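Local coordinates for protein adenosine kinase (PDB 4N08) that probably phosphorylates adenosine and related nucleosides at the expense of ATP, yielding AMP in the purine salvage pathway, at residues S22-D27 with M57-Y62; V90-D95 with L141-H146. All coordinates share one frame; numbering follows the deposited sequence.

Contact 1 of 2, residues S22-D27 with M57-Y62; sequences SAHVSD and MPNVRY
Ser22 and Arg61 form an antiparallel hydrogen-bonded pair between strands 18-24 and 61-65, at one border of the small sheet that serves as the lid of this ribokinase-like (PfkB) fold. Ser22 N binds Arg61 O at 2.8 Å, and Arg61 N returns the bond to Ser22 O at 2.8 Å. Ser22 OG, small enough to fold back, is a second donor to Arg61 O at 3.3 Å, approaching from above the carbonyl plane. The backbone arrives at Arg61 out of the type I turn 57-60, where Asn59 takes over the role of a strand: its side-chain amide imitates a peptide group facing His24. With CG between backbone N and carbonyl carbon (chi1 79°), the amide is carried to the strand edge, where OD1 also sits at the rim of the imidazole. Met57, at the start of the turn, covers Ala23 and Val25. Its CB rests on Ala23 CB at 3.9 Å, and CG reaches Val25 CG1 at 4.2 Å; the flexible chain then bends at chi2 and chi3, bringing CE to 3.6 Å from His24 O. Ala23 suits this spot because its lone methyl lets the turn lie close. Two bonds secure His24, each N-H meeting a lone pair in the acceptor's carbonyl plane: His24 N donates to Asn59 OD1 at 2.9 Å, and His24 O, slightly tilted from the Asn59 amide plane, accepts from Asn59 ND2 at 2.9 Å.

Contact 2 of 2, residues V90-D95 with L141-H146; sequences VGCIAD and LGAANH
Cys92 and Ala143 meet where strand 87-94 of the large central sheet, characteristic of the ribokinase-like fold, packs against the 3-10 turn 143-145 that follows lid strand 134-140. The tight part is built from small residues. Ala143 points its methyl at the strand backbone, with CB 3.5 Å from Ile93 C and 4.4 Å from Ala94 CB; so small a group lets turn and strand backbone come close. Cys92 meets it from the strand: its SG lies anti to the backbone N (chi1 -174°), which sets it alongside the turn, 3.2 Å from Ala143 O. That same carbonyl oxygen accepts the backbone N of His146 within the turn. Ala144 brings its CA to 3.3 Å from Cys92 O in a CA-H...O contact. Its CB heads away overall, yet still lies 4.1 Å from Cys92 O and also touches Asn16, which binds adenosine. Ala144 thus touches both the strand and Asn16, a small residue that suits the close approach.

Toward His146 the contact becomes loose. The backbone C of His146 lies 4.0 Å from Cys92 SG, but its imidazole leads away from the strand, a polar ring suited to this exposed end. Deeper in, beside the buried Cys92 and Ala144, a water bridges the two backbones where they do not bond directly: it joins Cys92 N (3.0 Å), from which it accepts, to Ala144 O (2.8 Å).

The two contacts come in series along the chain, contact 1 closing before contact 2 opens, and their centres lie about 24 Å apart, with about 13 Å between nearest atoms. Contact 1 joins strands 18-24 and 61-65 in the five-stranded lid sheet; contact 2 joins strand 87-94 of the nine-stranded sheet to the loop leaving lid strand 134-140. The lid sheet links them: strand 125-131 lies between 18-24 and 134-140. Contact 1 therefore belongs to the lid itself, on the surface, whereas contact 2 is buried where the lid's last strand returns to the main domain. Both approach adenosine-binding residues, Asp20 near Ser22 and Asn16 near Ala144, consistent with a substrate site between lid and main domain.

Contact 1 of 2, residues S22-D27 with M57-Y62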
ATOM      1  N   SER A  22      17.816  -3.333   2.391  1.00 34.78           N
ATOM      2  CA  SER A  22      17.993  -4.238   1.259  1.00 34.11           C
ATOM      3  C   SER A  22      19.457  -4.455   0.907  1.00 32.74           C
ATOM      4  O   SER A  22      20.231  -3.503   0.809  1.00 29.24           O
ATOM      5  CB  SER A  22      17.282  -3.687   0.049  1.00 34.88           C
ATOM      6  OG  SER A  22      17.816  -2.428  -0.203  1.00 43.84           O
ATOM      7  N   ALA A  23      19.825  -5.717   0.694  1.00 31.99           N
ATOM      8  CA  ALA A  23      21.165  -6.040   0.207  1.00 30.43           C
ATOM      9  C   ALA A  23      21.166  -7.316  -0.587  1.00 29.49           C
ATOM     10  O   ALA A  23      20.388  -8.250  -0.327  1.00 24.44           O
ATOM     11  CB  ALA A  23      22.152  -6.174   1.358  1.00 30.24           C
ATOM     12  N   HIS A  24      22.093  -7.349  -1.541  1.00 29.89           N
ATOM     13  CA  HIS A  24      22.459  -8.593  -2.183  1.00 29.49           C
ATOM     14  C   HIS A  24      23.207  -9.372  -1.190  1.00 26.58           C
ATOM     15  O   HIS A  24      24.158  -8.838  -0.605  1.00 23.55           O
ATOM     16  CB  HIS A  24      23.359  -8.360  -3.361  1.00 30.15           C
ATOM     17  CG  HIS A  24      22.682  -7.625  -4.450  1.00 30.86           C
ATOM     18  ND1 HIS A  24      21.895  -8.260  -5.383  1.00 32.69           N
ATOM     19  CD2 HIS A  24      22.648  -6.308  -4.744  1.00 28.38           C
ATOM     20  CE1 HIS A  24      21.417  -7.361  -6.228  1.00 30.55           C
ATOM     21  NE2 HIS A  24      21.860  -6.174  -5.858  1.00 29.55           N
ATOM     22  N   VAL A  25      22.789 -10.633  -1.045  1.00 25.88           N
ATOM     23  CA  VAL A  25      23.362 -11.552  -0.055  1.00 26.22           C
ATOM     24  C   VAL A  25      23.621 -12.910  -0.660  1.00 26.14           C
ATOM     25  O   VAL A  25      23.036 -13.282  -1.677  1.00 26.43           O
ATOM     26  CB  VAL A  25      22.449 -11.769   1.168  1.00 23.96           C
ATOM     27  CG1 VAL A  25      22.121 -10.467   1.794  1.00 23.84           C
ATOM     28  CG2 VAL A  25      21.139 -12.437   0.775  1.00 25.37           C
ATOM     29  N   SER A  26      24.479 -13.662   0.005  1.00 27.80           N
ATOM     30  CA  SER A  26      24.824 -15.005  -0.473  1.00 29.95           C
ATOM     31  C   SER A  26      23.698 -15.994  -0.140  1.00 30.88           C
ATOM     32  O   SER A  26      22.844 -15.713   0.724  1.00 29.97           O
ATOM     33  CB  SER A  26      26.163 -15.454   0.104  1.00 27.64           C
ATOM     34  OG  SER A  26      26.028 -15.886   1.447  1.00 28.03           O
ATOM     35  N   ASP A  27      23.673 -17.119  -0.861  1.00 30.96           N
ATOM     36  CA  ASP A  27      22.804 -18.267  -0.491  1.00 30.98           C
ATOM     37  C   ASP A  27      23.006 -18.721   0.978  1.00 30.16           C
ATOM     38  O   ASP A  27      22.033 -19.060   1.696  1.00 27.03           O
ATOM     39  CB  ASP A  27      23.021 -19.439  -1.444  1.00 29.91           C
ATOM     40  CG  ASP A  27      22.373 -19.211  -2.797  1.00 32.38           C
ATOM     41  OD1 ASP A  27      21.980 -18.062  -3.095  1.00 31.48           O
ATOM     42  OD2 ASP A  27      22.195 -20.186  -3.562  1.00 34.04           O
ATOM     43  N   MET A  57      26.670  -5.884   5.136  1.00 29.70           N
ATOM     44  CA  MET A  57      26.905  -6.152   3.717  1.00 33.46           C
ATOM     45  C   MET A  57      27.334  -4.804   3.108  1.00 31.68           C
ATOM     46  O   MET A  57      26.695  -3.800   3.333  1.00 26.64           O
ATOM     47  CB  MET A  57      25.657  -6.716   2.977  1.00 32.85           C
ATOM     48  CG  MET A  57      25.159  -8.081   3.434  1.00 31.83           C
ATOM     49  SD  MET A  57      26.450  -9.319   3.336  1.00 34.74           S
ATOM     50  CE  MET A  57      26.929  -9.140   1.601  1.00 37.65           C
ATOM     51  N   PRO A  58      28.430  -4.796   2.347  1.00 30.29           N
ATOM     52  CA  PRO A  58      28.917  -3.523   1.848  1.00 29.81           C
ATOM     53  C   PRO A  58      27.972  -2.819   0.893  1.00 31.66           C
ATOM     54  O   PRO A  58      28.141  -1.619   0.637  1.00 34.26           O
ATOM     55  CB  PRO A  58      30.210  -3.898   1.129  1.00 32.15           C
ATOM     56  CG  PRO A  58      30.678  -5.173   1.787  1.00 32.34           C
ATOM     57  CD  PRO A  58      29.439  -5.877   2.265  1.00 31.37           C
ATOM     58  N   ASN A  59      26.998  -3.549   0.356  1.00 31.41           N
ATOM     59  CA  ASN A  59      26.080  -3.003  -0.646  1.00 27.00           C
ATOM     60  C   ASN A  59      24.731  -2.593  -0.061  1.00 26.49           C
ATOM     61  O   ASN A  59      23.893  -2.066  -0.779  1.00 26.04           O
ATOM     62  CB  ASN A  59      25.873  -4.006  -1.777  1.00 27.06           C
ATOM     63  CG  ASN A  59      24.900  -5.115  -1.425  1.00 27.17           C
ATOM     64  OD1 ASN A  59      23.738  -5.036  -1.808  1.00 30.12           O
ATOM     65  ND2 ASN A  59      25.372  -6.170  -0.740  1.00 24.46           N
ATOM     66  N   VAL A  60      24.531  -2.789   1.241  1.00 27.27           N
ATOM     67  CA  VAL A  60      23.229  -2.456   1.852  1.00 29.34           C
ATOM     68  C   VAL A  60      22.694  -1.073   1.492  1.00 29.47           C
ATOM     69  O   VAL A  60      23.423  -0.083   1.475  1.00 30.61           O
ATOM     70  CB  VAL A  60      23.211  -2.466   3.382  1.00 29.83           C
ATOM     71  CG1 VAL A  60      21.850  -2.922   3.838  1.00 29.69           C
ATOM     72  CG2 VAL A  60      24.251  -3.364   3.952  1.00 32.37           C
ATOM     73  N   ARG A  61      21.395  -1.030   1.264  1.00 31.29           N
ATOM     74  CA  ARG A  61      20.680   0.199   1.052  1.00 33.89           C
ATOM     75  C   ARG A  61      19.470   0.310   1.989  1.00 34.14           C
ATOM     76  O   ARG A  61      18.859  -0.700   2.368  1.00 32.09           O
ATOM     77  CB  ARG A  61      20.249   0.329  -0.394  1.00 36.28           C
ATOM     78  CG  ARG A  61      21.113   1.290  -1.160  1.00 42.79           C
ATOM     79  CD  ARG A  61      22.341   0.641  -1.734  1.00 47.35           C
ATOM     80  NE  ARG A  61      23.602   1.365  -1.460  1.00 53.84           N
ATOM     81  CZ  ARG A  61      24.744   1.175  -2.142  1.00 60.32           C
ATOM     82  NH1 ARG A  61      24.791   0.319  -3.177  1.00 59.27           N
ATOM     83  NH2 ARG A  61      25.850   1.845  -1.808  1.00 56.93           N
ATOM     84  N   TYR A  62      19.163   1.556   2.367  1.00 33.23           N
ATOM     85  CA  TYR A  62      18.041   1.887   3.226  1.00 32.47           C
ATOM     86  C   TYR A  62      17.058   2.774   2.476  1.00 32.36           C
ATOM     87  O   TYR A  62      17.381   3.891   2.069  1.00 32.71           O
ATOM     88  CB  TYR A  62      18.541   2.610   4.476  1.00 32.94           C
ATOM     89  CG  TYR A  62      19.638   1.848   5.180  1.00 32.17           C
ATOM     90  CD1 TYR A  62      20.994   1.996   4.798  1.00 29.86           C
ATOM     91  CD2 TYR A  62      19.324   0.931   6.197  1.00 31.81           C
ATOM     92  CE1 TYR A  62      22.004   1.284   5.439  1.00 28.80           C
ATOM     93  CE2 TYR A  62      20.328   0.205   6.832  1.00 32.60           C
ATOM     94  CZ  TYR A  62      21.660   0.387   6.449  1.00 31.77           C
ATOM     95  OH  TYR A  62      22.629  -0.332   7.107  1.00 33.45           O
TER

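Contact 2 of 2, residues V90-D95 with L141-H146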
ATOM      1  N   VAL A  90       0.732   9.454   6.616  1.00 27.60           N
ATOM      2  CA  VAL A  90       0.600   9.266   8.053  1.00 27.83           C
ATOM      3  C   VAL A  90       0.855   7.804   8.454  1.00 26.82           C
ATOM      4  O   VAL A  90       0.286   6.845   7.862  1.00 25.43           O
ATOM      5  CB  VAL A  90      -0.801   9.761   8.533  1.00 30.80           C
ATOM      6  CG1 VAL A  90      -1.016   9.463  10.004  1.00 31.10           C
ATOM      7  CG2 VAL A  90      -0.988  11.260   8.254  1.00 31.80           C
ATOM      8  N   GLY A  91       1.696   7.645   9.479  1.00 25.76           N
ATOM      9  CA  GLY A  91       1.953   6.345  10.085  1.00 24.50           C
ATOM     10  C   GLY A  91       2.793   6.508  11.333  1.00 25.11           C
ATOM     11  O   GLY A  91       3.129   7.623  11.721  1.00 22.75           O
ATOM     12  N   CYS A  92       3.135   5.404  11.984  1.00 25.07           N
ATOM     13  CA  CYS A  92       3.894   5.508  13.203  1.00 27.36           C
ATOM     14  C   CYS A  92       5.309   4.900  13.100  1.00 30.06           C
ATOM     15  O   CYS A  92       5.476   3.705  12.838  1.00 29.86           O
ATOM     16  CB  CYS A  92       3.107   4.842  14.295  1.00 29.11           C
ATOM     17  SG  CYS A  92       3.853   5.048  15.899  1.00 33.72           S
ATOM     18  N   ILE A  93       6.334   5.734  13.294  1.00 30.97           N
ATOM     19  CA  ILE A  93       7.704   5.240  13.424  1.00 31.90           C
ATOM     20  C   ILE A  93       8.175   5.485  14.874  1.00 31.97           C
ATOM     21  O   ILE A  93       7.360   5.818  15.749  1.00 31.29           O
ATOM     22  CB  ILE A  93       8.647   5.868  12.370  1.00 30.61           C
ATOM     23  CG1 ILE A  93       8.658   7.393  12.478  1.00 31.28           C
ATOM     24  CG2 ILE A  93       8.185   5.461  10.990  1.00 32.22           C
ATOM     25  CD1 ILE A  93       9.708   8.123  11.678  1.00 30.25           C
ATOM     26  N   ALA A  94       9.473   5.272  15.110  1.00 32.25           N
ATOM     27  CA  ALA A  94      10.155   5.583  16.363  1.00 33.09           C
ATOM     28  C   ALA A  94      11.250   6.554  16.076  1.00 34.50           C
ATOM     29  O   ALA A  94      11.692   6.705  14.945  1.00 36.24           O
ATOM     30  CB  ALA A  94      10.767   4.319  16.981  1.00 33.78           C
ATOM     31  N   ASP A  95      11.735   7.198  17.118  1.00 39.16           N
ATOM     32  CA  ASP A  95      12.786   8.169  16.919  1.00 43.84           C
ATOM     33  C   ASP A  95      14.151   7.486  17.098  1.00 43.76           C
ATOM     34  O   ASP A  95      14.785   7.571  18.173  1.00 41.99           O
ATOM     35  CB  ASP A  95      12.588   9.381  17.824  1.00 46.73           C
ATOM     36  CG  ASP A  95      13.023  10.640  17.155  1.00 53.37           C
ATOM     37  OD1 ASP A  95      14.162  10.665  16.631  1.00 63.24           O
ATOM     38  OD2 ASP A  95      12.229  11.590  17.112  1.00 60.74           O
ATOM     39  N   LEU A 141       7.022  -5.352  12.046  1.00 34.16           N
ATOM     40  CA  LEU A 141       6.197  -4.122  12.065  1.00 36.61           C
ATOM     41  C   LEU A 141       6.636  -3.059  13.110  1.00 34.85           C
ATOM     42  O   LEU A 141       6.441  -1.865  12.901  1.00 38.18           O
ATOM     43  CB  LEU A 141       4.726  -4.461  12.272  1.00 41.95           C
ATOM     44  CG  LEU A 141       3.829  -4.697  11.054  1.00 42.93           C
ATOM     45  CD1 LEU A 141       3.443  -3.340  10.503  1.00 45.38           C
ATOM     46  CD2 LEU A 141       4.473  -5.591  10.001  1.00 41.52           C
ATOM     47  N   GLY A 142       7.234  -3.470  14.219  1.00 30.64           N
ATOM     48  CA  GLY A 142       7.782  -2.492  15.127  1.00 29.04           C
ATOM     49  C   GLY A 142       6.754  -1.441  15.503  1.00 27.95           C
ATOM     50  O   GLY A 142       5.626  -1.764  15.824  1.00 26.45           O
ATOM     51  N   ALA A 143       7.165  -0.181  15.453  1.00 26.24           N
ATOM     52  CA  ALA A 143       6.329   0.978  15.804  1.00 25.97           C
ATOM     53  C   ALA A 143       4.992   1.159  15.023  1.00 27.50           C
ATOM     54  O   ALA A 143       4.051   1.906  15.478  1.00 25.32           O
ATOM     55  CB  ALA A 143       7.169   2.247  15.584  1.00 25.39           C
ATOM     56  N   ALA A 144       4.954   0.617  13.799  1.00 25.70           N
ATOM     57  CA  ALA A 144       3.809   0.836  12.952  1.00 26.54           C
ATOM     58  C   ALA A 144       2.550   0.366  13.671  1.00 28.55           C
ATOM     59  O   ALA A 144       1.501   0.974  13.511  1.00 27.95           O
ATOM     60  CB  ALA A 144       3.961   0.126  11.626  1.00 26.76           C
ATOM     61  N   ASN A 145       2.676  -0.682  14.495  1.00 29.30           N
ATOM     62  CA  ASN A 145       1.551  -1.248  15.211  1.00 29.73           C
ATOM     63  C   ASN A 145       0.981  -0.397  16.297  1.00 29.93           C
ATOM     64  O   ASN A 145      -0.089  -0.714  16.858  1.00 32.00           O
ATOM     65  CB  ASN A 145       1.925  -2.616  15.793  1.00 32.73           C
ATOM     66  CG  ASN A 145       1.742  -3.745  14.775  1.00 36.68           C
ATOM     67  OD1 ASN A 145       1.021  -3.590  13.788  1.00 38.93           O
ATOM     68  ND2 ASN A 145       2.415  -4.872  14.999  1.00 37.50           N
ATOM     69  N   HIS A 146       1.665   0.688  16.606  1.00 32.32           N
ATOM     70  CA  HIS A 146       1.331   1.495  17.787  1.00 33.27           C
ATOM     71  C   HIS A 146       0.815   2.888  17.469  1.00 32.55           C
ATOM     72  O   HIS A 146       0.850   3.765  18.339  1.00 37.45           O
ATOM     73  CB  HIS A 146       2.569   1.597  18.682  1.00 33.66           C
ATOM     74  CG  HIS A 146       2.973   0.278  19.257  1.00 36.22           C
ATOM     75  ND1 HIS A 146       3.987  -0.486  18.726  1.00 37.97           N
ATOM     76  CD2 HIS A 146       2.449  -0.445  20.273  1.00 38.59           C
ATOM     77  CE1 HIS A 146       4.107  -1.602  19.425  1.00 40.18           C
ATOM     78  NE2 HIS A 146       3.176  -1.608  20.364  1.00 40.29           N
TER
HETATM   79  O   HOH W   1       1.485   2.916  11.538  1.00 26.08           O